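Local coordinates for protein glyceraldehyde-3-phosphate dehydrogenase (Sulfolobus solfataricus, PDB 1B7G) that oxidises D-glyceraldehyde 3-phosphate with phosphate to the acyl phosphate in glycolysis, using NADP in marked preference to NAD, at residues A[70-75]-A[98-103]; A[149-154]-A[223-228]; A[234-239]-A[283-288]. The protein carries 1 engineered substitution. All blocks are in the same frame, centred on the assembly; numbering follows the deposited sequence.

Contact 1: residues A[70-75]-A[98-103]; sequences TVEDLI and LQLQRN. Unlike the reference sequence in segment 70-75: Glu72 (reference Asp), Asp73 (reference Tyr).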
loop_
_atom_site.group_PDB
_atom_site.type_symbol
_atom_site.label_atom_id
_atom_site.label_comp_id
_atom_site.label_asym_id
_atom_site.label_seq_id
_atom_site.Cartn_x
_atom_site.Cartn_y
_atom_site.Cartn_z
ATOM N N THR A 70 30.067 -12.778 4.810
ATOM C CA THR A 70 29.617 -12.557 6.181
ATOM C C THR A 70 29.208 -11.091 6.354
ATOM O O THR A 70 29.506 -10.258 5.491
ATOM C CB THR A 70 30.778 -12.817 7.173
ATOM O OG1 THR A 70 31.808 -11.855 6.877
ATOM C CG2 THR A 70 31.306 -14.228 7.029
ATOM N N VAL A 71 28.707 -10.755 7.551
ATOM C CA VAL A 71 28.417 -9.332 7.794
ATOM C C VAL A 71 29.709 -8.549 7.838
ATOM O O VAL A 71 29.836 -7.457 7.262
ATOM C CB VAL A 71 27.596 -9.146 9.090
ATOM C CG1 VAL A 71 27.251 -7.673 9.284
ATOM C CG2 VAL A 71 26.331 -9.979 9.024
ATOM N N GLU A 72 30.749 -9.131 8.437
ATOM C CA GLU A 72 32.067 -8.537 8.477
ATOM C C GLU A 72 32.603 -8.237 7.082
ATOM O O GLU A 72 33.224 -7.193 6.854
ATOM C CB GLU A 72 33.070 -9.422 9.212
ATOM C CG GLU A 72 32.936 -9.390 10.727
ATOM C CD GLU A 72 31.780 -10.232 11.228
ATOM O OE1 GLU A 72 31.123 -10.907 10.410
ATOM O OE2 GLU A 72 31.544 -10.211 12.460
ATOM N N ASP A 73 32.404 -9.161 6.150
ATOM C CA ASP A 73 32.830 -8.935 4.776
ATOM C C ASP A 73 32.188 -7.658 4.237
ATOM O O ASP A 73 32.913 -6.776 3.742
ATOM C CB ASP A 73 32.437 -10.102 3.869
ATOM C CG ASP A 73 33.343 -11.313 4.123
ATOM O OD1 ASP A 73 34.477 -11.104 4.573
ATOM O OD2 ASP A 73 32.864 -12.429 3.910
ATOM N N LEU A 74 30.861 -7.601 4.385
ATOM C CA LEU A 74 30.057 -6.477 3.903
ATOM C C LEU A 74 30.580 -5.196 4.522
ATOM O O LEU A 74 30.818 -4.206 3.845
ATOM C CB LEU A 74 28.561 -6.663 4.230
ATOM C CG LEU A 74 27.655 -5.444 4.035
ATOM C CD1 LEU A 74 27.612 -4.993 2.578
ATOM C CD2 LEU A 74 26.216 -5.698 4.503
ATOM N N ILE A 75 30.867 -5.283 5.830
ATOM C CA ILE A 75 31.407 -4.163 6.572
ATOM C C ILE A 75 32.745 -3.717 6.019
ATOM O O ILE A 75 32.944 -2.533 5.716
ATOM C CB ILE A 75 31.494 -4.488 8.093
ATOM C CG1 ILE A 75 30.078 -4.691 8.634
ATOM C CG2 ILE A 75 32.149 -3.296 8.789
ATOM C CD1 ILE A 75 29.972 -5.472 9.923
ATOM N N LEU A 98 33.973 -0.614 14.926
ATOM C CA LEU A 98 35.156 0.078 15.418
ATOM C C LEU A 98 36.448 -0.678 15.082
ATOM O O LEU A 98 37.470 -0.064 14.730
ATOM C CB LEU A 98 35.110 0.238 16.941
ATOM C CG LEU A 98 34.334 1.448 17.454
ATOM C CD1 LEU A 98 34.007 1.258 18.931
ATOM C CD2 LEU A 98 35.108 2.719 17.182
ATOM N N GLN A 99 36.400 -1.983 15.290
ATOM C CA GLN A 99 37.582 -2.827 15.062
ATOM C C GLN A 99 37.874 -2.952 13.571
ATOM O O GLN A 99 39.027 -3.008 13.140
ATOM C CB GLN A 99 37.413 -4.207 15.696
ATOM C CG GLN A 99 36.481 -5.125 14.928
ATOM C CD GLN A 99 36.716 -6.593 15.218
ATOM O OE1 GLN A 99 36.142 -7.149 16.162
ATOM N NE2 GLN A 99 37.554 -7.228 14.399
ATOM N N LEU A 100 36.816 -2.893 12.766
ATOM C CA LEU A 100 36.943 -2.933 11.319
ATOM C C LEU A 100 37.033 -1.526 10.752
ATOM O O LEU A 100 37.041 -1.326 9.543
ATOM C CB LEU A 100 35.836 -3.748 10.675
ATOM C CG LEU A 100 35.736 -5.216 11.113
ATOM C CD1 LEU A 100 34.509 -5.875 10.517
ATOM C CD2 LEU A 100 37.010 -5.948 10.683
ATOM N N GLN A 101 37.194 -0.547 11.630
ATOM C CA GLN A 101 37.393 0.841 11.272
ATOM C C GLN A 101 36.440 1.390 10.236
ATOM O O GLN A 101 36.821 2.046 9.261
ATOM C CB GLN A 101 38.873 1.027 10.855
ATOM C CG GLN A 101 39.850 0.617 11.963
ATOM C CD GLN A 101 41.283 0.551 11.461
ATOM O OE1 GLN A 101 41.615 1.162 10.434
ATOM N NE2 GLN A 101 42.140 -0.182 12.161
ATOM N N ARG A 102 35.107 1.233 10.452
ATOM C CA ARG A 102 34.139 1.769 9.488
ATOM C C ARG A 102 33.129 2.690 10.178
ATOM O O ARG A 102 32.643 2.321 11.237
ATOM C CB ARG A 102 33.399 0.613 8.813
ATOM C CG ARG A 102 34.300 -0.263 7.941
ATOM C CD ARG A 102 34.701 0.445 6.660
ATOM N NE ARG A 102 35.504 -0.389 5.781
ATOM C CZ ARG A 102 36.832 -0.421 5.722
ATOM N NH1 ARG A 102 37.584 0.351 6.493
ATOM N NH2 ARG A 102 37.430 -1.241 4.862
ATOM N N ASN A 103 32.860 3.856 9.593
ATOM C CA ASN A 103 31.873 4.796 10.098
ATOM C C ASN A 103 30.492 4.106 10.064
ATOM O O ASN A 103 30.318 3.179 9.269
ATOM C CB ASN A 103 31.814 6.056 9.246
ATOM C CG ASN A 103 32.951 7.033 9.448
ATOM O OD1 ASN A 103 33.930 6.740 10.127
ATOM N ND2 ASN A 103 32.843 8.234 8.888
#
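Ile75 O takes two bonds, a weak one from Arg102 NE across the contact and one with the hydroxyl of Ser78. In the weak bond NE stands 3.3 Å from Ile75 O, and the N-H...O angle is only 128°. The carbonyl meets the guanidinium obliquely. Arg102 bends at chi2 (-73°), which brings its chain round beside the end of helix 71-77. NH2 then bonds to Lys76 O, while NH1 makes a weak bond back to Gln101 O. The aliphatic part of the arginine also packs, with CG 3.8 Å from Ile75 CG2. An alanine here would remove the guanidinium and is likely to leave Lys76 O without this donor and Ile75 CG2 less covered. Leu100 supplies the apolar half. Its CD1 lies 3.9 Å from Ile75 CG2 and touches Glu72 CG as well, crossing both side chains at about a right angle. Helix 71-77 starts with a capping box, in which Asp73 N bonds to Thr70 OG1 at 2.9 Å and Thr70 N to Asp73 OD2. Helix 89-99 ends in a Schellman motif with Gln101, at positive phi, as its C-prime residue. The chain then enters strand 103-106, parallel to strand 80-83. This is the turn that completes a beta-alpha-beta crossover of the Rossmann-type nucleotide-binding domain.

Contact 2: residues A[149-154]-A[223-228]; sequences CTVNKV and INITLK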
loop_
_atom_site.group_PDB
_atom_site.type_symbol
_atom_site.label_atom_id
_atom_site.label_comp_id
_atom_site.label_asym_id
_atom_site.label_seq_id
_atom_site.Cartn_x
_atom_site.Cartn_y
_atom_site.Cartn_z
ATOM N N CYS A 149 12.366 22.573 14.992
ATOM C CA CYS A 149 13.404 23.405 14.311
ATOM C C CYS A 149 12.831 24.277 13.229
ATOM O O CYS A 149 13.151 25.490 13.175
ATOM C CB CYS A 149 14.571 22.557 13.853
ATOM S SG CYS A 149 15.418 21.686 15.148
ATOM N N THR A 150 11.739 23.886 12.561
ATOM C CA THR A 150 11.053 24.761 11.635
ATOM C C THR A 150 10.289 25.893 12.334
ATOM O O THR A 150 10.389 27.052 11.864
ATOM C CB THR A 150 10.052 24.006 10.730
ATOM O OG1 THR A 150 10.781 22.961 10.067
ATOM C CG2 THR A 150 9.351 24.916 9.751
ATOM N N VAL A 151 9.517 25.633 13.380
ATOM C CA VAL A 151 8.726 26.664 14.052
ATOM C C VAL A 151 9.616 27.731 14.685
ATOM O O VAL A 151 9.262 28.913 14.734
ATOM C CB VAL A 151 7.755 26.096 15.096
ATOM C CG1 VAL A 151 7.161 27.156 16.008
ATOM C CG2 VAL A 151 6.565 25.374 14.370
ATOM N N ASN A 152 10.759 27.318 15.178
ATOM C CA ASN A 152 11.826 28.047 15.795
ATOM C C ASN A 152 12.328 29.168 14.913
ATOM O O ASN A 152 12.690 30.214 15.424
ATOM C CB ASN A 152 12.965 27.106 16.235
ATOM C CG ASN A 152 13.910 27.698 17.253
ATOM O OD1 ASN A 152 13.633 27.893 18.451
ATOM N ND2 ASN A 152 15.131 27.983 16.789
ATOM N N LYS A 153 12.186 29.068 13.595
ATOM C CA LYS A 153 12.493 30.163 12.696
ATOM C C LYS A 153 11.527 31.332 12.843
ATOM O O LYS A 153 11.838 32.476 12.459
ATOM C CB LYS A 153 12.455 29.668 11.257
ATOM C CG LYS A 153 13.518 28.639 10.916
ATOM C CD LYS A 153 13.483 28.296 9.414
ATOM C CE LYS A 153 14.305 27.042 9.147
ATOM N NZ LYS A 153 14.851 26.961 7.770
ATOM N N VAL A 154 10.313 31.090 13.295
ATOM C CA VAL A 154 9.328 32.159 13.452
ATOM C C VAL A 154 9.530 32.822 14.812
ATOM O O VAL A 154 9.544 34.055 14.878
ATOM C CB VAL A 154 7.897 31.655 13.285
ATOM C CG1 VAL A 154 6.888 32.746 13.595
ATOM C CG2 VAL A 154 7.716 31.121 11.875
ATOM N N ILE A 223 0.314 18.419 19.804
ATOM C CA ILE A 223 1.382 19.174 20.461
ATOM C C ILE A 223 1.027 20.604 20.833
ATOM O O ILE A 223 0.117 21.201 20.339
ATOM C CB ILE A 223 2.675 19.260 19.625
ATOM C CG1 ILE A 223 2.375 20.112 18.390
ATOM C CG2 ILE A 223 3.232 17.904 19.228
ATOM C CD1 ILE A 223 3.680 20.674 17.815
ATOM N N ASN A 224 1.748 20.996 21.880
ATOM C CA ASN A 224 1.550 22.335 22.437
ATOM C C ASN A 224 2.950 22.960 22.579
ATOM O O ASN A 224 3.747 22.478 23.361
ATOM C CB ASN A 224 0.851 22.240 23.780
ATOM C CG ASN A 224 0.719 23.592 24.469
ATOM O OD1 ASN A 224 1.654 24.367 24.701
ATOM N ND2 ASN A 224 -0.522 23.910 24.822
ATOM N N ILE A 225 3.113 24.046 21.825
ATOM C CA ILE A 225 4.427 24.718 21.831
ATOM C C ILE A 225 4.262 26.101 22.474
ATOM O O ILE A 225 3.281 26.802 22.247
ATOM C CB ILE A 225 4.941 24.889 20.386
ATOM C CG1 ILE A 225 5.228 23.549 19.683
ATOM C CG2 ILE A 225 6.218 25.745 20.344
ATOM C CD1 ILE A 225 5.358 23.734 18.171
ATOM N N THR A 226 5.254 26.460 23.325
ATOM C CA THR A 226 5.233 27.823 23.869
ATOM C C THR A 226 6.441 28.571 23.275
ATOM O O THR A 226 7.533 28.003 23.306
ATOM C CB THR A 226 5.343 27.869 25.403
ATOM O OG1 THR A 226 4.315 27.061 25.935
ATOM C CG2 THR A 226 5.227 29.314 25.901
ATOM N N LEU A 227 6.179 29.663 22.597
ATOM C CA LEU A 227 7.218 30.449 21.932
ATOM C C LEU A 227 7.693 31.628 22.788
ATOM O O LEU A 227 7.027 32.071 23.726
ATOM C CB LEU A 227 6.661 31.015 20.613
ATOM C CG LEU A 227 6.031 29.967 19.687
ATOM C CD1 LEU A 227 5.347 30.614 18.506
ATOM C CD2 LEU A 227 7.087 28.964 19.251
ATOM N N LYS A 228 8.848 32.177 22.428
ATOM C CA LYS A 228 9.421 33.272 23.227
ATOM C C LYS A 228 8.584 34.519 23.077
ATOM O O LYS A 228 8.348 35.300 23.994
ATOM C CB LYS A 228 10.865 33.476 22.770
ATOM C CG LYS A 228 11.478 34.830 23.136
ATOM C CD LYS A 228 12.930 34.625 23.556
ATOM C CE LYS A 228 13.794 35.830 23.228
ATOM N NZ LYS A 228 15.117 35.734 23.908
#
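Val151 has the most surface buried here, and it divides its two methyl groups between two residues of strand 219-227. CG1 meets Leu227 CD2 at 3.7 Å, the closest approach between the segments. CG2 faces Ile225 CD1 across a looser 4.3 Å. The valine torsion explains the split. CG1 is anti to the backbone N (chi1 167°) and reaches to the Leu227 end of the strand, while CG2 lies beside that N and serves Ile225. Leu227 stands across Val151 rather than alongside it. Only one of its methyls, CD2, comes within touching range of the valine. Ile225 stands two residues earlier on the same face of the strand and extends CD1 to the helix. All three residues are buried. No hydrogen bond joins the segments, so the contact is purely apolar. Leu227 also rests on Val292 of strand 291-298, and Ile225 on Val157 of strand 157-167. Those two strands flank strand 219-227 in the mixed sheet of the C-terminal domain. Helix 139-152 thus lies with its last turn against this sheet. The same turn is tied by the Cys149–Cys123 disulfide to helix 121-128, and Thr150 packs on Val239 of helix 233-241.

Contact 3: residues A[234-239]-A[283-288]; sequences KDILSV and DSIYVK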
loop_
_atom_site.group_PDB
_atom_site.type_symbol
_atom_site.label_atom_id
_atom_site.label_comp_id
_atom_site.label_asym_id
_atom_site.label_seq_id
_atom_site.Cartn_x
_atom_site.Cartn_y
_atom_site.Cartn_z
ATOM N N LYS A 234 -0.449 33.330 10.417
ATOM C CA LYS A 234 0.048 33.435 9.061
ATOM C C LYS A 234 1.552 33.175 8.978
ATOM O O LYS A 234 2.001 32.582 7.990
ATOM C CB LYS A 234 -0.288 34.795 8.444
ATOM C CG LYS A 234 0.287 35.975 9.231
ATOM C CD LYS A 234 -0.120 37.302 8.602
ATOM C CE LYS A 234 -0.194 38.405 9.652
ATOM N NZ LYS A 234 -0.793 39.654 9.098
ATOM N N ASP A 235 2.333 33.591 9.959
ATOM C CA ASP A 235 3.772 33.297 9.934
ATOM C C ASP A 235 4.089 31.846 10.258
ATOM O O ASP A 235 4.974 31.261 9.611
ATOM C CB ASP A 235 4.509 34.267 10.872
ATOM C CG ASP A 235 4.446 35.671 10.242
ATOM O OD1 ASP A 235 4.228 35.749 9.006
ATOM O OD2 ASP A 235 4.608 36.648 10.978
ATOM N N ILE A 236 3.326 31.229 11.159
ATOM C CA ILE A 236 3.550 29.802 11.472
ATOM C C ILE A 236 3.175 28.944 10.270
ATOM O O ILE A 236 3.828 28.002 9.853
ATOM C CB ILE A 236 2.622 29.404 12.643
ATOM C CG1 ILE A 236 3.032 30.172 13.906
ATOM C CG2 ILE A 236 2.617 27.910 12.890
ATOM C CD1 ILE A 236 4.499 30.027 14.254
ATOM N N LEU A 237 2.039 29.317 9.689
ATOM C CA LEU A 237 1.458 28.642 8.561
ATOM C C LEU A 237 2.382 28.767 7.363
ATOM O O LEU A 237 2.642 27.798 6.649
ATOM C CB LEU A 237 0.067 29.226 8.229
ATOM C CG LEU A 237 -0.621 28.601 7.003
ATOM C CD1 LEU A 237 -0.774 27.099 7.198
ATOM C CD2 LEU A 237 -1.977 29.237 6.729
ATOM N N SER A 238 2.929 29.990 7.188
ATOM C CA SER A 238 3.845 30.159 6.044
ATOM C C SER A 238 5.091 29.345 6.192
ATOM O O SER A 238 5.520 28.731 5.182
ATOM C CB SER A 238 4.108 31.653 5.806
ATOM O OG SER A 238 5.387 31.827 5.239
ATOM N N VAL A 239 5.706 29.146 7.373
ATOM C CA VAL A 239 6.889 28.292 7.371
ATOM C C VAL A 239 6.460 26.833 7.187
ATOM O O VAL A 239 7.132 26.049 6.520
ATOM C CB VAL A 239 7.837 28.333 8.564
ATOM C CG1 VAL A 239 8.684 29.591 8.580
ATOM C CG2 VAL A 239 7.135 28.163 9.906
ATOM N N ASP A 283 -6.088 22.546 9.536
ATOM C CA ASP A 283 -7.165 23.074 10.365
ATOM C C ASP A 283 -6.819 22.960 11.845
ATOM O O ASP A 283 -7.497 23.623 12.634
ATOM C CB ASP A 283 -8.462 22.274 10.122
ATOM C CG ASP A 283 -9.178 22.669 8.857
ATOM O OD1 ASP A 283 -8.656 23.486 8.070
ATOM O OD2 ASP A 283 -10.297 22.163 8.615
ATOM N N SER A 284 -5.806 22.176 12.198
ATOM C CA SER A 284 -5.373 21.980 13.547
ATOM C C SER A 284 -4.490 23.189 14.091
ATOM O O SER A 284 -4.350 23.282 15.294
ATOM C CB SER A 284 -4.622 20.694 13.798
ATOM O OG SER A 284 -3.259 20.750 13.465
ATOM N N ILE A 285 -3.826 23.865 13.177
ATOM C CA ILE A 285 -2.907 24.924 13.506
ATOM C C ILE A 285 -3.584 26.058 14.253
ATOM O O ILE A 285 -4.245 26.928 13.701
ATOM C CB ILE A 285 -2.132 25.442 12.284
ATOM C CG1 ILE A 285 -1.302 24.283 11.672
ATOM C CG2 ILE A 285 -1.213 26.582 12.753
ATOM C CD1 ILE A 285 -0.711 24.707 10.295
ATOM N N TYR A 286 -3.317 26.070 15.555
ATOM C CA TYR A 286 -3.874 27.068 16.468
ATOM C C TYR A 286 -2.794 27.967 17.053
ATOM O O TYR A 286 -1.928 27.521 17.804
ATOM C CB TYR A 286 -4.637 26.314 17.544
ATOM C CG TYR A 286 -5.184 27.124 18.686
ATOM C CD1 TYR A 286 -4.369 27.659 19.679
ATOM C CD2 TYR A 286 -6.549 27.337 18.787
ATOM C CE1 TYR A 286 -4.896 28.402 20.727
ATOM C CE2 TYR A 286 -7.090 28.070 19.830
ATOM C CZ TYR A 286 -6.263 28.590 20.794
ATOM O OH TYR A 286 -6.832 29.318 21.816
ATOM N N VAL A 287 -2.827 29.246 16.692
ATOM C CA VAL A 287 -1.858 30.221 17.147
ATOM C C VAL A 287 -2.572 31.332 17.912
ATOM O O VAL A 287 -3.496 31.955 17.394
ATOM C CB VAL A 287 -1.089 30.835 15.960
ATOM C CG1 VAL A 287 -0.016 31.779 16.480
ATOM C CG2 VAL A 287 -0.529 29.743 15.050
ATOM N N LYS A 288 -2.187 31.473 19.173
ATOM C CA LYS A 288 -2.682 32.561 19.996
ATOM C C LYS A 288 -1.556 33.143 20.854
ATOM O O LYS A 288 -1.136 32.550 21.843
ATOM C CB LYS A 288 -3.855 32.198 20.901
ATOM C CG LYS A 288 -4.525 33.475 21.430
ATOM C CD LYS A 288 -5.617 33.181 22.441
ATOM C CE LYS A 288 -6.476 34.441 22.622
ATOM N NZ LYS A 288 -6.984 34.545 24.020
#
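Ile236 overlaps two residues of segment 283-288, Val287 with one branch and Ile285 with the other. Its CG1 lies 3.8 Å from Val287 CG2, and that same methyl is 4.0 Å from Ile236 CB. On the other branch, Ile236 CG2 faces Ile285 CG2 at 4.1 Å. With CG1 anti to the carbonyl carbon and CG2 anti to the backbone N (chi1 -65°), the isoleucine forks over this segment and meets both neighbours at a slant. This is helix-on-sheet packing in the C-terminal domain: helix 233-241 lies on a mixed sheet, here against strand 278-288 near its end. Ile285 and Val287 point to the helix, whereas Tyr286 between them points away and bonds through its backbone to Met293 of strand 291-298. Leu237 joins from the next helix position. Its CD1 reaches Ile285 CD1 at 3.9 Å, one side chain lying crosswise to the other. Leu237 and Ile285 also both rest on Leu248 of strand 246-249, the sheet's outermost strand on that side within the chain. At the other end, Val287 and Ile236 share Val231 of the loop before the helix.

In the fold
From the N terminus, the three contacts come in series; none nests in or crosses another. Contact 1 closes a short loop of 22 residues through strand 80-83 and most of helix 89-99, within the nucleotide-binding domain. Contact 2 closes the longest, 68 residues carrying strands 157-167 and 205-213. Contact 3 closes 43 residues with strand 246-249 and helix 258-267. The centre of contact 1 is about 41 Å from that of contact 2 and 47 Å from that of contact 3, across the chain's centre. Contacts 2 and 3 are about 10 Å apart between centres. They set helices 139-152 and 233-241 on one sheet, and Val154 packs between them on Ile236 and Val239.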